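PDB 5IK2: ATP synthase epsilon chain from Caldalkalibacillus thermarum TA2.A1, which is the epsilon subunit of the rotary F1 ATPase, able to bind ATP, and probably takes part in making ATP from ADP with a proton gradient. Local coordinates for residues 34-45 with 66-77. The protein carries 2 engineered substitutions. Residues are numbered along the deposited sequence; the frame is centred on the assembly and turned at random.
Sequences VMAGHIPLVTPL and GFLEVRPDKVNI
Val70 meets Leu41, His38 and Val34 at once; Val70, Leu45 and Leu68 are the three residues that bury the most surface between 34-45 and 66-77. The backbones of Leu41 and Val70 form a hydrogen-bonded antiparallel pair, Val70 N lying 2.7 Å from Leu41 O; Thr43 and Leu68 repeat the pattern, and Leu45 N to Gly66 O (3.0 Å) ends the ladder. Beta-branched Val70 suits a strand and spreads two methyls: CG1, anti to the backbone N (chi1 -173°), lies 3.7 Å from His38 ND1, while CG2 turns to Val34 and Leu41 O. The His38 side chain lies roughly perpendicular to that of Val70, and ND1 donates to a lone pair of Ile39 O, 2.7 Å away, which fixes the ring's rotation. Replacing His38 by alanine would remove the imidazole, and would probably leave Ile39 O without its donor and Val70 CG1 less covered. Leu68 sends CD2 alongside Val34 CG2 (3.9 Å), the two side chains running in opposed senses, and Leu45 sets CD2 against Leu68 CB and CD1 against Ile77 CG2 (4.1 Å). Leucines and valines suit this buried face. On the other face Val42 CG1 lies beside Phe67 CD2. Along the edge at Leu41 and Val42, a strand of another protein's chain continues the sheet in parallel. With 74-77 hydrogen-bonded to 66-70, the segments form antiparallel strands of the N-terminal beta-sandwich characteristic of F1 epsilon subunits.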
loop_
_atom_site.group_PDB
_atom_site.type_symbol
_atom_site.label_atom_id
_atom_site.label_comp_id
_atom_site.label_asym_id
_atom_site.label_seq_id
_atom_site.Cartn_x
_atom_site.Cartn_y
_atom_site.Cartn_z
ATOM N N VAL H 34 21.835 63.192 40.026
ATOM C CA VAL H 34 20.774 62.779 40.950
ATOM C C VAL H 34 21.307 61.838 42.033
ATOM O O VAL H 34 21.752 60.729 41.736
ATOM C CB VAL H 34 19.604 62.096 40.201
ATOM C CG1 VAL H 34 18.510 61.655 41.172
ATOM C CG2 VAL H 34 19.041 63.038 39.142
ATOM N N MET H 35 21.250 62.300 43.282
ATOM C CA MET H 35 21.597 61.505 44.462
ATOM C C MET H 35 20.342 61.327 45.323
ATOM O O MET H 35 19.259 61.795 44.953
ATOM C CB MET H 35 22.715 62.204 45.248
ATOM C CG MET H 35 24.020 62.323 44.473
ATOM S SD MET H 35 25.364 63.123 45.375
ATOM C CE MET H 35 25.632 61.964 46.717
ATOM N N ALA H 36 20.483 60.634 46.453
ATOM C CA ALA H 36 19.366 60.408 47.380
ATOM C C ALA H 36 18.852 61.716 47.985
ATOM O O ALA H 36 19.626 62.646 48.231
ATOM C CB ALA H 36 19.779 59.446 48.483
ATOM N N GLY H 37 17.541 61.777 48.213
ATOM C CA GLY H 37 16.893 62.964 48.771
ATOM C C GLY H 37 16.798 64.150 47.825
ATOM O O GLY H 37 16.803 65.299 48.271
ATOM N N HIS H 38 16.707 63.878 46.524
ATOM C CA HIS H 38 16.526 64.924 45.515
ATOM C C HIS H 38 15.047 65.310 45.448
ATOM O O HIS H 38 14.170 64.488 45.730
ATOM C CB HIS H 38 17.018 64.433 44.148
ATOM C CG HIS H 38 17.153 65.516 43.122
ATOM N ND1 HIS H 38 16.077 66.021 42.424
ATOM C CD2 HIS H 38 18.241 66.180 42.667
ATOM C CE1 HIS H 38 16.495 66.955 41.589
ATOM N NE2 HIS H 38 17.805 67.070 41.716
ATOM N N ILE H 39 14.782 66.559 45.070
ATOM C CA ILE H 39 13.411 67.079 44.968
ATOM C C ILE H 39 12.709 66.345 43.810
ATOM O O ILE H 39 13.356 66.046 42.801
ATOM C CB ILE H 39 13.382 68.616 44.724
ATOM C CG1 ILE H 39 14.179 69.375 45.809
ATOM C CG2 ILE H 39 11.951 69.150 44.683
ATOM C CD1 ILE H 39 15.482 69.994 45.329
ATOM N N PRO H 40 11.400 66.029 43.959
ATOM C CA PRO H 40 10.639 65.456 42.841
ATOM C C PRO H 40 10.741 66.276 41.545
ATOM O O PRO H 40 10.401 67.462 41.536
ATOM C CB PRO H 40 9.206 65.437 43.374
ATOM C CG PRO H 40 9.376 65.227 44.835
ATOM C CD PRO H 40 10.623 65.979 45.214
ATOM N N LEU H 41 11.222 65.633 40.481
ATOM C CA LEU H 41 11.557 66.304 39.220
ATOM C C LEU H 41 11.280 65.397 38.022
ATOM O O LEU H 41 11.510 64.188 38.089
ATOM C CB LEU H 41 13.038 66.714 39.230
ATOM C CG LEU H 41 13.690 67.268 37.953
ATOM C CD1 LEU H 41 13.049 68.580 37.522
ATOM C CD2 LEU H 41 15.185 67.453 38.159
ATOM N N VAL H 42 10.782 65.992 36.936
ATOM C CA VAL H 42 10.668 65.320 35.640
ATOM C C VAL H 42 11.291 66.213 34.569
ATOM O O VAL H 42 10.996 67.408 34.508
ATOM C CB VAL H 42 9.199 65.011 35.272
ATOM C CG1 VAL H 42 9.108 64.353 33.896
ATOM C CG2 VAL H 42 8.557 64.125 36.333
ATOM N N THR H 43 12.147 65.626 33.732
ATOM C CA THR H 43 12.815 66.351 32.647
ATOM C C THR H 43 13.125 65.414 31.469
ATOM O O THR H 43 13.480 64.254 31.689
ATOM C CB THR H 43 14.120 67.028 33.139
ATOM O OG1 THR H 43 14.751 67.722 32.053
ATOM C CG2 THR H 43 15.108 66.013 33.736
ATOM N N PRO H 44 12.979 65.905 30.218
ATOM C CA PRO H 44 13.478 65.113 29.086
ATOM C C PRO H 44 15.006 65.038 29.067
ATOM O O PRO H 44 15.680 65.966 29.531
ATOM C CB PRO H 44 12.961 65.876 27.855
ATOM C CG PRO H 44 11.853 66.732 28.356
ATOM C CD PRO H 44 12.236 67.092 29.757
ATOM N N LEU H 45 15.531 63.933 28.543
ATOM C CA LEU H 45 16.969 63.728 28.409
ATOM C C LEU H 45 17.364 63.803 26.945
ATOM O O LEU H 45 16.591 63.416 26.065
ATOM C CB LEU H 45 17.370 62.357 28.959
ATOM C CG LEU H 45 17.101 62.071 30.437
ATOM C CD1 LEU H 45 17.445 60.623 30.752
ATOM C CD2 LEU H 45 17.888 63.017 31.330
ATOM N N GLY H 66 14.479 59.399 25.717
ATOM C CA GLY H 66 14.007 59.127 27.078
ATOM C C GLY H 66 13.827 60.351 27.949
ATOM O O GLY H 66 14.211 61.458 27.570
ATOM N N PHE H 67 13.220 60.136 29.116
ATOM C CA PHE H 67 13.037 61.185 30.122
ATOM C C PHE H 67 13.283 60.651 31.535
ATOM O O PHE H 67 13.102 59.459 31.804
ATOM C CB PHE H 67 11.641 61.819 30.012
ATOM C CG PHE H 67 10.517 60.934 30.487
ATOM C CD1 PHE H 67 9.986 59.951 29.654
ATOM C CD2 PHE H 67 9.973 61.096 31.762
ATOM C CE1 PHE H 67 8.944 59.137 30.088
ATOM C CE2 PHE H 67 8.932 60.286 32.200
ATOM C CZ PHE H 67 8.415 59.306 31.361
ATOM N N LEU H 68 13.688 61.558 32.421
ATOM C CA LEU H 68 14.017 61.246 33.812
ATOM C C LEU H 68 12.817 61.543 34.702
ATOM O O LEU H 68 12.099 62.509 34.460
ATOM C CB LEU H 68 15.211 62.097 34.252
ATOM C CG LEU H 68 15.774 61.934 35.666
ATOM C CD1 LEU H 68 16.336 60.537 35.881
ATOM C CD2 LEU H 68 16.849 62.982 35.903
ATOM N N GLU H 69 12.598 60.705 35.716
ATOM C CA GLU H 69 11.590 60.963 36.753
ATOM C C GLU H 69 12.188 60.688 38.132
ATOM O O GLU H 69 12.402 59.533 38.509
ATOM C CB GLU H 69 10.335 60.111 36.541
ATOM C CG GLU H 69 9.154 60.539 37.419
ATOM C CD GLU H 69 8.417 59.397 38.104
ATOM O OE1 GLU H 69 8.929 58.259 38.154
ATOM O OE2 GLU H 69 7.309 59.646 38.619
ATOM N N VAL H 70 12.447 61.760 38.878
ATOM C CA VAL H 70 13.092 61.680 40.184
ATOM C C VAL H 70 12.060 61.763 41.307
ATOM O O VAL H 70 11.121 62.553 41.239
ATOM C CB VAL H 70 14.112 62.826 40.374
ATOM C CG1 VAL H 70 14.906 62.633 41.666
ATOM C CG2 VAL H 70 15.043 62.922 39.170
ATOM N N ARG H 71 12.231 60.908 42.312
ATOM C CA ARG H 71 11.627 61.083 43.633
ATOM C C ARG H 71 12.760 60.981 44.666
ATOM O O ARG H 71 13.854 60.509 44.332
ATOM C CB ARG H 71 10.560 60.014 43.900
ATOM C CG ARG H 71 9.166 60.338 43.369
ATOM C CD ARG H 71 8.977 59.915 41.919
ATOM N NE ARG H 71 8.982 58.458 41.757
ATOM C CZ ARG H 71 7.941 57.644 41.961
ATOM N NH1 ARG H 71 6.752 58.111 42.352
ATOM N NH2 ARG H 71 8.092 56.335 41.773
ATOM N N PRO H 72 12.519 61.427 45.918
ATOM C CA PRO H 72 13.523 61.185 46.971
ATOM C C PRO H 72 13.763 59.689 47.246
ATOM O O PRO H 72 14.878 59.299 47.608
ATOM C CB PRO H 72 12.927 61.884 48.205
ATOM C CG PRO H 72 11.474 62.043 47.910
ATOM C CD PRO H 72 11.376 62.212 46.424
ATOM N N ASP H 73 12.720 58.880 47.059
ATOM C CA ASP H 73 12.769 57.430 47.248
ATOM C C ASP H 73 13.329 56.674 46.031
ATOM O O ASP H 73 14.119 55.744 46.194
ATOM C CB ASP H 73 11.353 56.926 47.563
ATOM C CG ASP H 73 11.321 55.472 47.997
ATOM O OD1 ASP H 73 12.123 55.085 48.876
ATOM O OD2 ASP H 73 10.474 54.719 47.468
ATOM N N LYS H 74 12.922 57.081 44.825
ATOM C CA LYS H 74 13.148 56.304 43.595
ATOM C C LYS H 74 13.568 57.197 42.423
ATOM O O LYS H 74 13.167 58.358 42.351
ATOM C CB LYS H 74 11.854 55.552 43.243
ATOM C CG LYS H 74 11.900 54.629 42.029
ATOM C CD LYS H 74 12.786 53.413 42.253
ATOM C CE LYS H 74 12.826 52.519 41.023
ATOM N NZ LYS H 74 11.481 52.005 40.639
ATOM N N VAL H 75 14.366 56.636 41.511
ATOM C CA VAL H 75 14.789 57.313 40.276
ATOM C C VAL H 75 14.448 56.433 39.068
ATOM O O VAL H 75 14.991 55.338 38.927
ATOM C CB VAL H 75 16.309 57.605 40.282
ATOM C CG1 VAL H 75 16.756 58.240 38.964
ATOM C CG2 VAL H 75 16.674 58.498 41.461
ATOM N N ASN H 76 13.554 56.921 38.205
ATOM C CA ASN H 76 13.145 56.205 36.989
ATOM C C ASN H 76 13.642 56.906 35.727
ATOM O O ASN H 76 13.637 58.136 35.650
ATOM C CB ASN H 76 11.619 56.089 36.930
ATOM C CG ASN H 76 11.059 55.166 37.995
ATOM O OD1 ASN H 76 11.636 54.121 38.297
ATOM N ND2 ASN H 76 9.919 55.543 38.562
ATOM N N ILE H 77 14.080 56.110 34.753
ATOM C CA ILE H 77 14.389 56.589 33.405
ATOM C C ILE H 77 13.656 55.692 32.406
ATOM O O ILE H 77 13.992 54.517 32.262
ATOM C CB ILE H 77 15.913 56.600 33.126
ATOM C CG1 ILE H 77 16.588 57.711 33.938
ATOM C CG2 ILE H 77 16.202 56.802 31.636
ATOM C CD1 ILE H 77 18.099 57.628 33.981
#